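Long-range contacts in dihydrodipicolinate synthase (Bacillus clausii KSM-K16, PDB 3E96), which probably catalyses, as a DapA-family lyase, the condensation of pyruvate with aspartate semialdehyde to 4-hydroxy-tetrahydrodipicolinate on the way to lysine: residues B[17-22]-B[33-38]; B[40-45]-B[214-219]; B[51-56]-B[69-74]. One frame throughout, in Å; residues are numbered along the deposited sequence.

Interaction 1. Residues B[17-22]-B[33-38]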
loop_
_atom_site.group_PDB
_atom_site.type_symbol
_atom_site.label_atom_id
_atom_site.label_comp_id
_atom_site.label_asym_id
_atom_site.label_seq_id
_atom_site.Cartn_x
_atom_site.Cartn_y
_atom_site.Cartn_z
ATOM N N GLY B 17 16.227 -11.359 10.408
ATOM C CA GLY B 17 16.633 -9.968 10.511
ATOM C C GLY B 17 16.262 -9.195 9.263
ATOM O O GLY B 17 16.544 -9.642 8.149
ATOM N N ILE B 18 15.626 -8.038 9.446
ATOM C CA ILE B 18 15.212 -7.207 8.319
ATOM C C ILE B 18 16.124 -5.995 8.321
ATOM O O ILE B 18 15.986 -5.109 9.162
ATOM C CB ILE B 18 13.755 -6.712 8.468
ATOM C CG1 ILE B 18 12.870 -7.814 9.064
ATOM C CG2 ILE B 18 13.229 -6.267 7.105
ATOM C CD1 ILE B 18 12.839 -9.098 8.274
ATOM N N PRO B 19 17.049 -5.925 7.360
ATOM C CA PRO B 19 17.991 -4.809 7.279
ATOM C C PRO B 19 17.397 -3.517 6.759
ATOM O O PRO B 19 16.479 -3.525 5.941
ATOM C CB PRO B 19 19.058 -5.342 6.335
ATOM C CG PRO B 19 18.213 -6.089 5.322
ATOM C CD PRO B 19 17.200 -6.827 6.200
ATOM N N ILE B 20 17.927 -2.403 7.249
ATOM C CA ILE B 20 17.495 -1.103 6.767
ATOM C C ILE B 20 18.228 -0.901 5.444
ATOM O O ILE B 20 19.187 -1.621 5.140
ATOM C CB ILE B 20 17.961 0.042 7.688
ATOM C CG1 ILE B 20 19.483 -0.047 7.873
ATOM C CG2 ILE B 20 17.236 -0.013 9.009
ATOM C CD1 ILE B 20 20.144 1.266 8.280
ATOM N N THR B 21 17.768 0.064 4.658
ATOM C CA THR B 21 18.441 0.423 3.418
ATOM C C THR B 21 18.945 1.835 3.712
ATOM O O THR B 21 18.167 2.792 3.741
ATOM C CB THR B 21 17.491 0.483 2.205
ATOM O OG1 THR B 21 16.872 -0.796 2.012
ATOM C CG2 THR B 21 18.275 0.852 0.943
ATOM N N PRO B 22 20.255 1.982 3.970
ATOM C CA PRO B 22 20.820 3.303 4.265
ATOM C C PRO B 22 20.637 4.266 3.096
ATOM O O PRO B 22 21.000 3.941 1.968
ATOM C CB PRO B 22 22.301 3.003 4.520
ATOM C CG PRO B 22 22.291 1.572 4.985
ATOM C CD PRO B 22 21.287 0.937 4.060
ATOM N N HIS B 33 27.884 1.021 0.899
ATOM C CA HIS B 33 28.946 0.754 1.857
ATOM C C HIS B 33 28.282 0.613 3.221
ATOM O O HIS B 33 28.591 -0.299 3.992
ATOM C CB HIS B 33 29.958 1.901 1.890
ATOM C CG HIS B 33 31.071 1.690 2.869
ATOM N ND1 HIS B 33 31.923 0.608 2.804
ATOM C CD2 HIS B 33 31.465 2.415 3.944
ATOM C CE1 HIS B 33 32.793 0.674 3.796
ATOM N NE2 HIS B 33 32.537 1.761 4.503
ATOM N N HIS B 34 27.358 1.523 3.517
ATOM C CA HIS B 34 26.651 1.471 4.789
ATOM C C HIS B 34 25.775 0.224 4.836
ATOM O O HIS B 34 25.590 -0.374 5.896
ATOM C CB HIS B 34 25.804 2.731 4.979
ATOM C CG HIS B 34 26.615 3.968 5.218
ATOM N ND1 HIS B 34 26.049 5.218 5.347
ATOM C CD2 HIS B 34 27.950 4.140 5.379
ATOM C CE1 HIS B 34 26.999 6.108 5.581
ATOM N NE2 HIS B 34 28.161 5.480 5.605
ATOM N N TYR B 35 25.243 -0.175 3.686
ATOM C CA TYR B 35 24.404 -1.369 3.636
ATOM C C TYR B 35 25.245 -2.588 4.006
ATOM O O TYR B 35 24.810 -3.448 4.773
ATOM C CB TYR B 35 23.807 -1.562 2.237
ATOM C CG TYR B 35 22.809 -2.698 2.180
ATOM C CD1 TYR B 35 21.617 -2.640 2.910
ATOM C CD2 TYR B 35 23.070 -3.847 1.435
ATOM C CE1 TYR B 35 20.713 -3.700 2.902
ATOM C CE2 TYR B 35 22.175 -4.918 1.420
ATOM C CZ TYR B 35 20.998 -4.837 2.159
ATOM O OH TYR B 35 20.121 -5.894 2.168
ATOM N N LYS B 36 26.456 -2.659 3.463
ATOM C CA LYS B 36 27.347 -3.775 3.759
ATOM C C LYS B 36 27.628 -3.837 5.257
ATOM O O LYS B 36 27.665 -4.920 5.846
ATOM C CB LYS B 36 28.662 -3.629 2.986
ATOM C CG LYS B 36 29.721 -4.654 3.363
ATOM C CD LYS B 36 30.936 -4.542 2.447
ATOM C CE LYS B 36 32.199 -5.035 3.141
ATOM N NZ LYS B 36 32.061 -6.415 3.663
ATOM N N GLU B 37 27.833 -2.675 5.866
ATOM C CA GLU B 37 28.097 -2.596 7.300
ATOM C C GLU B 37 26.918 -3.148 8.091
ATOM O O GLU B 37 27.096 -3.811 9.115
ATOM C CB GLU B 37 28.341 -1.146 7.720
ATOM C CG GLU B 37 29.701 -0.597 7.334
ATOM C CD GLU B 37 29.806 0.898 7.567
ATOM O OE1 GLU B 37 29.237 1.387 8.566
ATOM O OE2 GLU B 37 30.466 1.584 6.754
ATOM N N THR B 38 25.714 -2.858 7.613
ATOM C CA THR B 38 24.490 -3.314 8.263
ATOM C C THR B 38 24.358 -4.827 8.126
ATOM O O THR B 38 24.068 -5.529 9.097
ATOM C CB THR B 38 23.260 -2.636 7.635
ATOM O OG1 THR B 38 23.390 -1.216 7.761
ATOM C CG2 THR B 38 21.987 -3.085 8.332
#
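Pro-22 presses its ring against the first turn of helix 32-43, its CB 3.5 Å from CB of His-34 and its CD 3.8 Å from CD1 of Tyr-35. That is the tight part of the contact, together with the Tyr-35 ring itself. With CG anti to the backbone N (chi1 -174°), the phenol reaches off the helix along the loop. The Tyr-35 edge meets Ile-20 O in plane, CE1 3.4 Å from it, and farther out OH comes to 3.7 Å from Pro-19 CG. The phenol OH is hydrogen-bonded to Thr-74 OG1 on the next helix. Cutting Tyr-35 back to an alanine is likely to leave the Thr-74 hydroxyl without its phenol mate and to open a gap between Pro-19 and Pro-22. Packing is looser at Thr-38, whose CG2 stands 4.0 Å from Ile-20 CG1, the two side chains crossing at about a right angle. Toward solvent the contact fades: the partly exposed His-34 gives it little beyond CB, and its imidazole leads away from the loop. No hydrogen bond joins the two segments, and Ile-20 O is buried without a polar partner. The loop is therefore held to the helix by shape and apolar contact, with aromatic C-H groups facing the carbonyl oxygen.

Interaction 2. Residues B[40-45]-B[214-219]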
loop_
_atom_site.group_PDB
_atom_site.type_symbol
_atom_site.label_atom_id
_atom_site.label_comp_id
_atom_site.label_asym_id
_atom_site.label_seq_id
_atom_site.Cartn_x
_atom_site.Cartn_y
_atom_site.Cartn_z
ATOM N N ASP B 40 26.730 -6.962 7.636
ATOM C CA ASP B 40 27.761 -7.577 8.473
ATOM C C ASP B 40 27.366 -7.583 9.947
ATOM O O ASP B 40 27.491 -8.602 10.620
ATOM C CB ASP B 40 29.109 -6.852 8.328
ATOM C CG ASP B 40 29.758 -7.075 6.973
ATOM O OD1 ASP B 40 29.458 -8.098 6.319
ATOM O OD2 ASP B 40 30.589 -6.229 6.570
ATOM N N ARG B 41 26.889 -6.451 10.452
ATOM C CA ARG B 41 26.493 -6.376 11.856
ATOM C C ARG B 41 25.434 -7.423 12.174
ATOM O O ARG B 41 25.451 -8.045 13.237
ATOM C CB ARG B 41 25.951 -4.987 12.193
ATOM C CG ARG B 41 25.577 -4.829 13.663
ATOM C CD ARG B 41 25.118 -3.418 13.986
ATOM N NE ARG B 41 26.152 -2.434 13.692
ATOM C CZ ARG B 41 26.121 -1.600 12.659
ATOM N NH1 ARG B 41 25.098 -1.620 11.815
ATOM N NH2 ARG B 41 27.120 -0.748 12.467
ATOM N N ILE B 42 24.512 -7.620 11.240
ATOM C CA ILE B 42 23.444 -8.588 11.432
ATOM C C ILE B 42 23.926 -10.039 11.401
ATOM O O ILE B 42 23.792 -10.765 12.388
ATOM C CB ILE B 42 22.337 -8.397 10.361
ATOM C CG1 ILE B 42 21.623 -7.063 10.603
ATOM C CG2 ILE B 42 21.356 -9.571 10.391
ATOM C CD1 ILE B 42 20.606 -6.689 9.536
ATOM N N VAL B 43 24.500 -10.452 10.277
ATOM C CA VAL B 43 24.944 -11.832 10.119
ATOM C C VAL B 43 26.171 -12.257 10.912
ATOM O O VAL B 43 26.352 -13.444 11.169
ATOM C CB VAL B 43 25.173 -12.169 8.631
ATOM C CG1 VAL B 43 23.887 -11.928 7.848
ATOM C CG2 VAL B 43 26.309 -11.340 8.076
ATOM N N ASP B 44 27.012 -11.306 11.303
ATOM C CA ASP B 44 28.202 -11.648 12.075
ATOM C C ASP B 44 27.921 -11.702 13.565
ATOM O O ASP B 44 28.829 -11.944 14.364
ATOM C CB ASP B 44 29.333 -10.647 11.818
ATOM C CG ASP B 44 29.996 -10.853 10.474
ATOM O OD1 ASP B 44 30.164 -12.025 10.077
ATOM O OD2 ASP B 44 30.360 -9.850 9.823
ATOM N N ASN B 45 26.667 -11.478 13.947
ATOM C CA ASN B 45 26.318 -11.502 15.359
ATOM C C ASN B 45 25.199 -12.460 15.747
ATOM O O ASN B 45 24.392 -12.152 16.624
ATOM C CB ASN B 45 25.978 -10.091 15.847
ATOM C CG ASN B 45 27.185 -9.178 15.856
ATOM O OD1 ASN B 45 27.399 -8.396 14.929
ATOM N ND2 ASN B 45 27.996 -9.286 16.905
ATOM N N GLY B 214 13.778 -5.834 13.666
ATOM C CA GLY B 214 14.388 -4.660 13.073
ATOM C C GLY B 214 15.468 -4.231 14.052
ATOM O O GLY B 214 16.418 -3.528 13.713
ATOM N N LEU B 215 15.312 -4.674 15.294
ATOM C CA LEU B 215 16.263 -4.359 16.351
ATOM C C LEU B 215 17.673 -4.854 16.010
ATOM O O LEU B 215 18.663 -4.256 16.434
ATOM C CB LEU B 215 15.793 -4.985 17.674
ATOM C CG LEU B 215 16.678 -4.832 18.916
ATOM C CD1 LEU B 215 16.885 -3.359 19.223
ATOM C CD2 LEU B 215 16.018 -5.525 20.101
ATOM N N VAL B 216 17.767 -5.934 15.236
ATOM C CA VAL B 216 19.075 -6.480 14.869
ATOM C C VAL B 216 19.954 -5.483 14.112
ATOM O O VAL B 216 21.170 -5.662 14.042
ATOM C CB VAL B 216 18.951 -7.766 14.016
ATOM C CG1 VAL B 216 18.288 -8.871 14.831
ATOM C CG2 VAL B 216 18.162 -7.483 12.752
ATOM N N ASN B 217 19.347 -4.440 13.547
ATOM C CA ASN B 217 20.121 -3.436 12.818
ATOM C C ASN B 217 21.091 -2.682 13.719
ATOM O O ASN B 217 22.105 -2.170 13.245
ATOM C CB ASN B 217 19.207 -2.423 12.125
ATOM C CG ASN B 217 18.530 -2.994 10.895
ATOM O OD1 ASN B 217 17.357 -3.383 10.934
ATOM N ND2 ASN B 217 19.270 -3.061 9.800
ATOM N N LEU B 218 20.779 -2.598 15.010
ATOM C CA LEU B 218 21.654 -1.896 15.939
ATOM C C LEU B 218 22.143 -2.756 17.100
ATOM O O LEU B 218 23.286 -2.614 17.534
ATOM C CB LEU B 218 20.965 -0.645 16.501
ATOM C CG LEU B 218 19.610 -0.793 17.206
ATOM C CD1 LEU B 218 19.398 0.376 18.161
ATOM C CD2 LEU B 218 18.488 -0.858 16.162
ATOM N N LEU B 219 21.288 -3.649 17.592
ATOM C CA LEU B 219 21.630 -4.496 18.734
ATOM C C LEU B 219 21.186 -5.942 18.539
ATOM O O LEU B 219 20.305 -6.432 19.245
ATOM C CB LEU B 219 20.972 -3.928 19.993
ATOM C CG LEU B 219 21.370 -2.488 20.335
ATOM C CD1 LEU B 219 20.374 -1.867 21.303
ATOM C CD2 LEU B 219 22.773 -2.495 20.925
#
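In this TIM barrel the loop that follows the eighth strand, 210-213, makes a short 3-10 turn at 215-217 and rests against helix 32-43, the helix that follows the first strand. Ile-42 and Arg-41 of the helix do the touching. Ile-42 CG1 sits 3.7 Å from Val-216 O and 4.1 Å from Val-216 CG2, the two side chains crossing at about a right angle. Its CG1 branch lies beside the backbone N (chi1 -68°) and runs on to CD1, which packs against both Val-216 CG2 and the Asn-217 side chain; the Ile-42 and Asn-217 side chains run alongside each other in the same direction. Arg-41 works on the backbone of the turn. Its chain runs straight out to CD, which comes to 3.3 Å from Asn-217 O, and then bends at chi3 (-59°). The bend brings Arg-41 NH1 back to 3.4 Å from Asn-217 O in a weak hydrogen bond, with an N-H...O angle of only 134°. The carbonyl is thus met by an aliphatic carbon and a guanidinium nitrogen of one side chain. Around the turn, Leu-218 and Asn-217 pack on Ile-264 and Met-268 of helix 262-270, while Val-216 touches Ala-223 of helix 220-231. Contact between the elements after the first and last strands is what the closed ring of an eight-stranded beta/alpha barrel brings about.

Interaction 3. Residues B[51-56]-B[69-74]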
loop_
_atom_site.group_PDB
_atom_site.type_symbol
_atom_site.label_atom_id
_atom_site.label_comp_id
_atom_site.label_asym_id
_atom_site.label_seq_id
_atom_site.Cartn_x
_atom_site.Cartn_y
_atom_site.Cartn_z
ATOM N N VAL B 51 16.523 -10.596 5.499
ATOM C CA VAL B 51 15.458 -10.335 4.545
ATOM C C VAL B 51 15.525 -8.997 3.812
ATOM O O VAL B 51 14.867 -8.033 4.201
ATOM C CB VAL B 51 14.086 -10.435 5.257
ATOM C CG1 VAL B 51 12.951 -10.402 4.246
ATOM C CG2 VAL B 51 14.029 -11.709 6.087
ATOM N N PRO B 52 16.323 -8.920 2.738
ATOM C CA PRO B 52 16.405 -7.657 1.999
ATOM C C PRO B 52 15.032 -7.370 1.390
ATOM O O PRO B 52 14.244 -8.290 1.158
ATOM C CB PRO B 52 17.469 -7.940 0.939
ATOM C CG PRO B 52 17.351 -9.436 0.722
ATOM C CD PRO B 52 17.196 -9.945 2.142
ATOM N N CYS B 53 14.744 -6.098 1.138
ATOM C CA CYS B 53 13.458 -5.710 0.572
ATOM C C CYS B 53 12.295 -6.005 1.509
ATOM O O CYS B 53 11.168 -6.262 1.070
ATOM C CB CYS B 53 13.245 -6.393 -0.780
ATOM S SG CYS B 53 14.236 -5.628 -2.084
ATOM N N GLY B 54 12.582 -5.982 2.807
ATOM C CA GLY B 54 11.548 -6.189 3.804
ATOM C C GLY B 54 10.983 -4.807 4.078
ATOM O O GLY B 54 11.453 -3.825 3.503
ATOM N N ASN B 55 9.987 -4.691 4.943
ATOM C CA ASN B 55 9.439 -3.366 5.189
ATOM C C ASN B 55 10.376 -2.479 5.997
ATOM O O ASN B 55 10.347 -1.262 5.855
ATOM C CB ASN B 55 8.058 -3.472 5.834
ATOM C CG ASN B 55 6.948 -3.539 4.793
ATOM O OD1 ASN B 55 5.971 -4.264 4.956
ATOM N ND2 ASN B 55 7.098 -2.771 3.710
ATOM N N THR B 56 11.226 -3.089 6.820
ATOM C CA THR B 56 12.187 -2.321 7.605
ATOM C C THR B 56 13.216 -1.746 6.627
ATOM O O THR B 56 13.865 -0.739 6.908
ATOM C CB THR B 56 12.921 -3.210 8.629
ATOM O OG1 THR B 56 11.963 -3.955 9.388
ATOM C CG2 THR B 56 13.746 -2.351 9.589
ATOM N N GLU B 69 18.583 -4.786 -7.096
ATOM C CA GLU B 69 19.986 -4.581 -6.753
ATOM C C GLU B 69 20.242 -4.854 -5.274
ATOM O O GLU B 69 21.288 -5.389 -4.910
ATOM C CB GLU B 69 20.410 -3.149 -7.100
ATOM C CG GLU B 69 21.871 -2.798 -6.788
ATOM C CD GLU B 69 22.876 -3.560 -7.642
ATOM O OE1 GLU B 69 22.470 -4.148 -8.668
ATOM O OE2 GLU B 69 24.080 -3.561 -7.292
ATOM N N GLU B 70 19.297 -4.490 -4.411
ATOM C CA GLU B 70 19.502 -4.738 -2.987
ATOM C C GLU B 70 19.619 -6.237 -2.732
ATOM O O GLU B 70 20.452 -6.675 -1.936
ATOM C CB GLU B 70 18.366 -4.148 -2.143
ATOM C CG GLU B 70 18.515 -4.453 -0.649
ATOM C CD GLU B 70 17.657 -3.568 0.229
ATOM O OE1 GLU B 70 17.896 -2.341 0.241
ATOM O OE2 GLU B 70 16.747 -4.096 0.908
ATOM N N VAL B 71 18.788 -7.029 -3.402
ATOM C CA VAL B 71 18.855 -8.475 -3.224
ATOM C C VAL B 71 20.219 -8.976 -3.710
ATOM O O VAL B 71 20.865 -9.776 -3.033
ATOM C CB VAL B 71 17.722 -9.200 -3.991
ATOM C CG1 VAL B 71 17.881 -10.712 -3.862
ATOM C CG2 VAL B 71 16.369 -8.783 -3.423
ATOM N N ARG B 72 20.666 -8.491 -4.867
ATOM C CA ARG B 72 21.967 -8.904 -5.400
ATOM C C ARG B 72 23.090 -8.537 -4.433
ATOM O O ARG B 72 23.958 -9.357 -4.142
ATOM C CB ARG B 72 22.233 -8.250 -6.763
ATOM C CG ARG B 72 21.304 -8.723 -7.875
ATOM C CD ARG B 72 21.805 -8.276 -9.245
ATOM N NE ARG B 72 21.664 -6.838 -9.465
ATOM C CZ ARG B 72 20.636 -6.273 -10.092
ATOM N NH1 ARG B 72 19.646 -7.020 -10.569
ATOM N NH2 ARG B 72 20.605 -4.961 -10.262
ATOM N N ARG B 73 23.074 -7.299 -3.948
ATOM C CA ARG B 73 24.087 -6.824 -3.010
ATOM C C ARG B 73 24.110 -7.682 -1.745
ATOM O O ARG B 73 25.176 -7.994 -1.216
ATOM C CB ARG B 73 23.810 -5.366 -2.629
ATOM C CG ARG B 73 23.964 -4.366 -3.774
ATOM C CD ARG B 73 25.369 -3.773 -3.824
ATOM N NE ARG B 73 25.535 -2.873 -4.962
ATOM C CZ ARG B 73 26.584 -2.075 -5.145
ATOM N NH1 ARG B 73 27.572 -2.055 -4.261
ATOM N NH2 ARG B 73 26.645 -1.300 -6.221
ATOM N N THR B 74 22.928 -8.054 -1.258
ATOM C CA THR B 74 22.824 -8.865 -0.051
ATOM C C THR B 74 23.499 -10.221 -0.244
ATOM O O THR B 74 24.267 -10.667 0.610
ATOM C CB THR B 74 21.350 -9.083 0.344
ATOM O OG1 THR B 74 20.714 -7.809 0.518
ATOM C CG2 THR B 74 21.255 -9.875 1.647
#
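Cys-53 and Pro-52 receive the side chain of Glu-70, which runs from helix 64-78 to the loop after strand 49-50. Its CB points toward that loop; Glu-70 CG, set anti to the backbone N (chi1 177°), passes 4.0 Å from Pro-52 CB. The chain stays extended, placing Glu-70 CD 4.0 Å from Cys-53 N and OE2 in hydrogen-bonding contact with it at 2.8 Å. That bond is fairly straight, 155° at the hydrogen, and reaches OE2 on its anti side, 17° out of the carboxylate plane. The other oxygen, OE1, is hydrogen-bonded to the hydroxyl of Thr-21, so the buried carboxylate joins two loops. One turn along the helix, Thr-74 packs on the proline ring, its OG1 3.3 Å from Pro-52 CB. Thr-74 OG1 donates to Glu-70 O, 2.7 Å away, an oxygen that Thr-74 N also reaches, and is also hydrogen-bonded to Tyr-35 OH. Val-71 CG2 meets Cys-53 SG at 4.0 Å. The loop goes on to Thr-56, a predicted pyruvate-binding residue, and Asn-55 packs on Tyr-119 of the second subunit. The strand, this loop and the helix that holds it form a beta-alpha unit of a TIM barrel, here leading to the probable substrate site.

In the fold
From the N terminus, the chain leaves strand 15-17 and interaction 1 closes a short loop onto helix 32-43. The same helix carries one side of interaction 2, whose partner arrives only after the other barrel strands, so that contact closes nearly the whole barrel. Interaction 3 is nested inside that long loop, folding the segment after strand 49-50 onto helix 64-78, while interactions 1 and 3 simply follow each other. Links run between them: Thr-21 to Glu-70 and Tyr-35 to Thr-74 join 1 with 3, and Asn-217 packs against Pro-19 and Thr-38, joining 2 with 1. Together they tie the loops after strands 15-17, 49-50 and 210-213 to helices 32-43 and 64-78, close to Thr-56.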